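Local coordinates for uncharacterized protein Atu2452 (Agrobacterium tumefaciens, PDB 2R8B) that is of unknown function but, as a member of the dienelactone hydrolase family with an alpha/beta-hydrolase fold, is probably a serine hydrolase, at residues L146-G151 with L171-I176; V191-G196 with V221-H226. All coordinates share one frame; numbering follows the deposited sequence.

Interaction 1 (L146-G151 with L171-I176); sequences LGFSNG and LMHPLI. With SO4 (sulfate ion), chain C.
Gly147 and Ser149 hold the backbone N and O of Met172, a selenomethionine. Met172 N donates to Gly147 O over 2.7 Å, and Ser149 N donates to Met172 O at 2.6 Å with an almost straight N-H...O angle of 169°. The two bonds mark parallel pairing, with Phe148 facing Met172. On the sheet face it shares with the Met172 side chain, Phe148 carries CG anti to its backbone N (chi1 172°), which sets the ring beside Met172 and His173: its CD1 lies 3.9 Å from Met172 CB, which meets the ring at its edge. CE1 of the same ring comes 4.0 Å from His173 CD2, again near the phenyl plane, while the two ring planes are inclined at 73°. Ser149 CB lies over one face of the phenyl ring, so edge and face are both engaged. Earlier on the strand, Leu146 CD1 touches Met172 SE at 4.3 Å.

Farther out, His173 is held by Glu236 at NE2 and by Asp199 at ND1, and its ring meets that of His230. Asn150 ND2 gives a hydrogen bond to sulfate O1 (3.1 Å) and a weak one to O2; Asn153 and Arg105 also bind this ion, probably a crystallisation component.

Gly147, Ser149 and Gly151 fit the GxSxG nucleophile elbow, and Ser149 has the positive phi expected there. With a weak Ser149 OG to His230 NE2 bond and Asp199 nearby, the chemistry is consistent with a Ser-His-Asp triad.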
loop_
_atom_site.group_PDB
_atom_site.type_symbol
_atom_site.label_atom_id
_atom_site.label_comp_id
_atom_site.label_asym_id
_atom_site.label_seq_id
_atom_site.Cartn_x
_atom_site.Cartn_y
_atom_site.Cartn_z
ATOM N N LEU A 146 0.727 3.975 0.390
ATOM C CA LEU A 146 0.669 3.696 1.798
ATOM C C LEU A 146 -0.552 2.830 2.009
ATOM O O LEU A 146 -1.623 3.131 1.497
ATOM C CB LEU A 146 0.564 5.001 2.585
ATOM C CG LEU A 146 0.356 4.740 4.076
ATOM C CD1 LEU A 146 0.957 5.846 4.903
ATOM C CD2 LEU A 146 -1.133 4.571 4.365
ATOM N N GLY A 147 -0.399 1.763 2.774
ATOM C CA GLY A 147 -1.503 0.830 3.022
ATOM C C GLY A 147 -1.435 0.321 4.430
ATOM O O GLY A 147 -0.349 0.235 5.043
ATOM N N PHE A 148 -2.601 0.016 4.968
ATOM C CA PHE A 148 -2.701 -0.574 6.307
ATOM C C PHE A 148 -3.322 -1.938 6.185
ATOM O O PHE A 148 -4.446 -2.048 5.639
ATOM C CB PHE A 148 -3.620 0.273 7.186
ATOM C CG PHE A 148 -3.918 -0.357 8.493
ATOM C CD1 PHE A 148 -2.873 -0.663 9.384
ATOM C CD2 PHE A 148 -5.234 -0.650 8.854
ATOM C CE1 PHE A 148 -3.136 -1.250 10.611
ATOM C CE2 PHE A 148 -5.507 -1.261 10.085
ATOM C CZ PHE A 148 -4.458 -1.566 10.975
ATOM N N SER A 149 -2.602 -2.966 6.666
ATOM C CA SER A 149 -3.137 -4.324 6.774
ATOM C C SER A 149 -3.572 -4.802 5.367
ATOM O O SER A 149 -2.710 -4.920 4.481
ATOM C CB SER A 149 -4.315 -4.314 7.753
ATOM O OG SER A 149 -4.535 -5.580 8.342
ATOM N N ASN A 150 -4.880 -5.019 5.140
ATOM C CA ASN A 150 -5.379 -5.483 3.829
ATOM C C ASN A 150 -4.947 -4.623 2.665
ATOM O O ASN A 150 -4.758 -5.136 1.557
ATOM C CB ASN A 150 -6.897 -5.572 3.800
ATOM C CG ASN A 150 -7.445 -5.915 2.402
ATOM O OD1 ASN A 150 -8.069 -5.066 1.733
ATOM N ND2 ASN A 150 -7.223 -7.152 1.961
ATOM N N GLY A 151 -4.806 -3.321 2.926
ATOM C CA GLY A 151 -4.341 -2.375 1.954
ATOM C C GLY A 151 -2.830 -2.451 1.759
ATOM O O GLY A 151 -2.360 -2.245 0.629
ATOM N N LEU A 171 4.226 0.129 4.168
ATOM C CA LEU A 171 3.360 -0.996 4.464
ATOM C C LEU A 171 3.045 -1.057 5.946
ATOM O O LEU A 171 3.920 -1.296 6.767
ATOM C CB LEU A 171 4.016 -2.275 3.996
ATOM C CG LEU A 171 4.483 -2.249 2.533
ATOM C CD1 LEU A 171 5.235 -3.516 2.220
ATOM C CD2 LEU A 171 3.339 -2.070 1.545
HETATM N N MSE A 172 1.800 -0.811 6.309
HETATM C CA MSE A 172 1.467 -0.839 7.719
HETATM C C MSE A 172 0.853 -2.166 8.110
HETATM O O MSE A 172 -0.263 -2.485 7.729
HETATM C CB MSE A 172 0.596 0.369 8.043
HETATM C CG MSE A 172 1.324 1.617 7.625
HETATM SE SE MSE A 172 0.450 3.206 8.207
HETATM C CE MSE A 172 1.419 3.571 9.899
ATOM N N HIS A 173 1.620 -2.968 8.843
ATOM C CA HIS A 173 1.150 -4.241 9.269
ATOM C C HIS A 173 0.733 -5.052 8.042
ATOM O O HIS A 173 -0.428 -5.372 7.902
ATOM C CB HIS A 173 -0.017 -4.074 10.245
ATOM C CG HIS A 173 0.358 -3.354 11.504
ATOM N ND1 HIS A 173 0.571 -3.999 12.705
ATOM C CD2 HIS A 173 0.570 -2.041 11.749
ATOM C CE1 HIS A 173 0.904 -3.121 13.631
ATOM N NE2 HIS A 173 0.909 -1.924 13.075
ATOM N N PRO A 174 1.680 -5.363 7.140
ATOM C CA PRO A 174 1.408 -6.304 6.063
ATOM C C PRO A 174 1.362 -7.733 6.562
ATOM O O PRO A 174 1.853 -8.028 7.670
ATOM C CB PRO A 174 2.644 -6.173 5.184
ATOM C CG PRO A 174 3.714 -5.864 6.165
ATOM C CD PRO A 174 3.063 -4.866 7.061
ATOM N N LEU A 175 0.809 -8.617 5.731
ATOM C CA LEU A 175 0.755 -10.067 5.974
ATOM C C LEU A 175 0.930 -10.659 4.590
ATOM O O LEU A 175 0.031 -10.549 3.774
ATOM C CB LEU A 175 -0.638 -10.452 6.462
ATOM C CG LEU A 175 -0.932 -11.813 7.090
ATOM C CD1 LEU A 175 -2.351 -12.289 6.713
ATOM C CD2 LEU A 175 0.087 -12.862 6.784
ATOM N N ILE A 176 2.084 -11.223 4.278
ATOM C CA ILE A 176 2.206 -11.940 3.001
ATOM C C ILE A 176 2.626 -13.351 3.331
ATOM O O ILE A 176 3.689 -13.538 3.922
ATOM C CB ILE A 176 3.223 -11.268 2.059
ATOM C CG1 ILE A 176 2.730 -9.880 1.636
ATOM C CG2 ILE A 176 3.462 -12.087 0.855
ATOM C CD1 ILE A 176 1.830 -9.869 0.450
HETATM S S SO4 C . -5.867 -9.426 4.428
HETATM O O1 SO4 C . -5.057 -8.803 3.388
HETATM O O2 SO4 C . -6.971 -8.527 4.744
HETATM O O3 SO4 C . -6.445 -10.649 3.876
HETATM O O4 SO4 C . -5.107 -9.688 5.670
#

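Interaction 2 (V191-G196 with V221-H226); sequences VLITAG and VETVWH
Five backbone hydrogen bonds tie Val191-Gly196 to Val221-His226 in parallel, the two strand axes inclined at 19°. Glu222 N reaches Val191 O and Val224 N reaches Ile193 O; in the other direction Ile193 N donates to Glu222 O at 2.7 Å, nearly straight at 172°, and Ala195 N to Val224 O. His226 N closes the series on Ala195 O at 2.9 Å. CA-H...O contacts accompany these bonds, among them Thr223 CA to Ile193 O at 3.1 Å.

Apolar contacts divide between the sheet faces. On one, Val191 and Val221 lie side by side, and Val221 CG1 also meets Ile193 CD1 at 3.8 Å. Thr223 turns its methyl CG2 anti to the backbone N (its OG1 has chi1 -47°), bringing CG2 within 3.9 Å of Ile193 CB. On the other, Leu192 CD1 packs obliquely against Val224 CG2 at 4.1 Å.

Rings close the C-terminal end. Trp225 brings CZ3 to 3.8 Å from Ala195 CB, its edge directed at Gly196 O, while Thr223 CG2 sits over one indole face. The His226 imidazole takes Gly196 CA over a face in a CH-pi contact, 4.0 Å from the ring centroid; Ala195 O lies above that face.

Helix 204-217 packs on the Val221, Thr223 and Trp225 side, and helix 234-244 on Leu192 and Val224. Strand 168-172 flanks 190-196, leaving 220-226 outermost in the chain's sheet.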
loop_
_atom_site.group_PDB
_atom_site.type_symbol
_atom_site.label_atom_id
_atom_site.label_comp_id
_atom_site.label_asym_id
_atom_site.label_seq_id
_atom_site.Cartn_x
_atom_site.Cartn_y
_atom_site.Cartn_z
ATOM N N VAL A 191 11.176 1.450 0.673
ATOM C CA VAL A 191 10.044 1.001 1.452
ATOM C C VAL A 191 10.168 0.984 2.973
ATOM O O VAL A 191 11.228 0.645 3.547
ATOM C CB VAL A 191 9.325 -0.280 0.865
ATOM C CG1 VAL A 191 9.982 -0.786 -0.395
ATOM C CG2 VAL A 191 9.070 -1.316 1.900
ATOM N N LEU A 192 9.044 1.366 3.592
ATOM C CA LEU A 192 8.881 1.341 5.044
ATOM C C LEU A 192 7.869 0.290 5.484
ATOM O O LEU A 192 6.710 0.325 5.065
ATOM C CB LEU A 192 8.403 2.701 5.537
ATOM C CG LEU A 192 8.076 2.719 7.023
ATOM C CD1 LEU A 192 9.236 2.252 7.813
ATOM C CD2 LEU A 192 7.713 4.083 7.456
ATOM N N ILE A 193 8.286 -0.636 6.330
ATOM C CA ILE A 193 7.339 -1.542 6.953
ATOM C C ILE A 193 7.204 -1.190 8.429
ATOM O O ILE A 193 8.223 -1.004 9.129
ATOM C CB ILE A 193 7.763 -2.972 6.794
ATOM C CG1 ILE A 193 7.961 -3.283 5.303
ATOM C CG2 ILE A 193 6.668 -3.880 7.327
ATOM C CD1 ILE A 193 8.875 -4.478 4.980
ATOM N N THR A 194 5.967 -1.073 8.903
ATOM C CA THR A 194 5.726 -0.855 10.308
ATOM C C THR A 194 4.971 -2.066 10.792
ATOM O O THR A 194 4.067 -2.581 10.119
ATOM C CB THR A 194 4.833 0.387 10.551
ATOM O OG1 THR A 194 3.491 0.088 10.136
ATOM C CG2 THR A 194 5.321 1.648 9.760
ATOM N N ALA A 195 5.306 -2.539 11.972
ATOM C CA ALA A 195 4.741 -3.802 12.400
ATOM C C ALA A 195 4.674 -4.029 13.927
ATOM O O ALA A 195 5.385 -3.396 14.713
ATOM C CB ALA A 195 5.464 -4.933 11.709
ATOM N N GLY A 196 3.800 -4.933 14.342
ATOM C CA GLY A 196 3.666 -5.159 15.760
ATOM C C GLY A 196 4.383 -6.453 16.048
ATOM O O GLY A 196 4.349 -7.405 15.252
ATOM N N VAL A 221 14.802 -0.881 2.323
ATOM C CA VAL A 221 13.680 -1.349 3.096
ATOM C C VAL A 221 14.020 -1.096 4.545
ATOM O O VAL A 221 15.116 -1.395 4.998
ATOM C CB VAL A 221 13.445 -2.857 2.905
ATOM C CG1 VAL A 221 12.164 -3.268 3.615
ATOM C CG2 VAL A 221 13.366 -3.197 1.448
ATOM N N GLU A 222 13.084 -0.524 5.274
ATOM C CA GLU A 222 13.288 -0.288 6.680
ATOM C C GLU A 222 12.084 -0.843 7.388
ATOM O O GLU A 222 10.967 -0.617 6.939
ATOM C CB GLU A 222 13.352 1.186 6.921
ATOM C CG GLU A 222 13.519 1.534 8.353
ATOM C CD GLU A 222 13.729 3.047 8.579
ATOM O OE1 GLU A 222 14.334 3.388 9.640
ATOM O OE2 GLU A 222 13.315 3.879 7.699
ATOM N N THR A 223 12.279 -1.563 8.484
ATOM C CA THR A 223 11.136 -1.995 9.272
ATOM C C THR A 223 11.199 -1.337 10.628
ATOM O O THR A 223 12.251 -1.309 11.238
ATOM C CB THR A 223 11.111 -3.484 9.470
ATOM O OG1 THR A 223 11.344 -4.111 8.211
ATOM C CG2 THR A 223 9.735 -3.928 9.972
ATOM N N VAL A 224 10.088 -0.764 11.071
ATOM C CA VAL A 224 10.009 -0.171 12.387
ATOM C C VAL A 224 9.043 -1.050 13.167
ATOM O O VAL A 224 7.932 -1.271 12.728
ATOM C CB VAL A 224 9.557 1.321 12.279
ATOM C CG1 VAL A 224 9.177 1.897 13.641
ATOM C CG2 VAL A 224 10.673 2.191 11.600
ATOM N N TRP A 225 9.488 -1.626 14.273
ATOM C CA TRP A 225 8.655 -2.512 15.077
ATOM C C TRP A 225 8.071 -1.794 16.273
ATOM O O TRP A 225 8.535 -0.753 16.650
ATOM C CB TRP A 225 9.489 -3.663 15.599
ATOM C CG TRP A 225 10.011 -4.583 14.532
ATOM C CD1 TRP A 225 11.244 -4.526 13.903
ATOM C CD2 TRP A 225 9.333 -5.714 13.980
ATOM N NE1 TRP A 225 11.367 -5.570 12.990
ATOM C CE2 TRP A 225 10.199 -6.298 13.002
ATOM C CE3 TRP A 225 8.082 -6.288 14.203
ATOM C CZ2 TRP A 225 9.836 -7.436 12.248
ATOM C CZ3 TRP A 225 7.708 -7.387 13.446
ATOM C CH2 TRP A 225 8.602 -7.971 12.480
ATOM N N HIS A 226 7.032 -2.337 16.872
ATOM C CA HIS A 226 6.686 -1.947 18.224
ATOM C C HIS A 226 6.288 -3.224 18.914
ATOM O O HIS A 226 5.907 -4.180 18.214
ATOM C CB HIS A 226 5.597 -0.852 18.281
ATOM C CG HIS A 226 4.277 -1.224 17.665
ATOM N ND1 HIS A 226 3.328 -1.980 18.322
ATOM C CD2 HIS A 226 3.724 -0.890 16.471
ATOM C CE1 HIS A 226 2.255 -2.101 17.561
ATOM N NE2 HIS A 226 2.469 -1.451 16.429
#

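Both segments of interaction 1 precede those of interaction 2 in sequence, and their centres lie 11 Å apart. Each joins the two strands of a beta-alpha-beta unit: strands 143-148 and 168-172 around helix 150-161 in the first, strands 190-196 and 220-226 around helix 204-217 in the second. The units abut within one sheet because strands 168-172 and 190-196 are neighbours, with probable hydrogen bonds from Leu171 N to Leu192 O (2.6 Å) and from His173 N to Thr194 O (2.8 Å). Interaction 1 lies near the centre of the chain and interaction 2 at the sheet's edge. Glu236 bridges them, binding His173, Thr194 and, weakly, His226 beside the probable catalytic site.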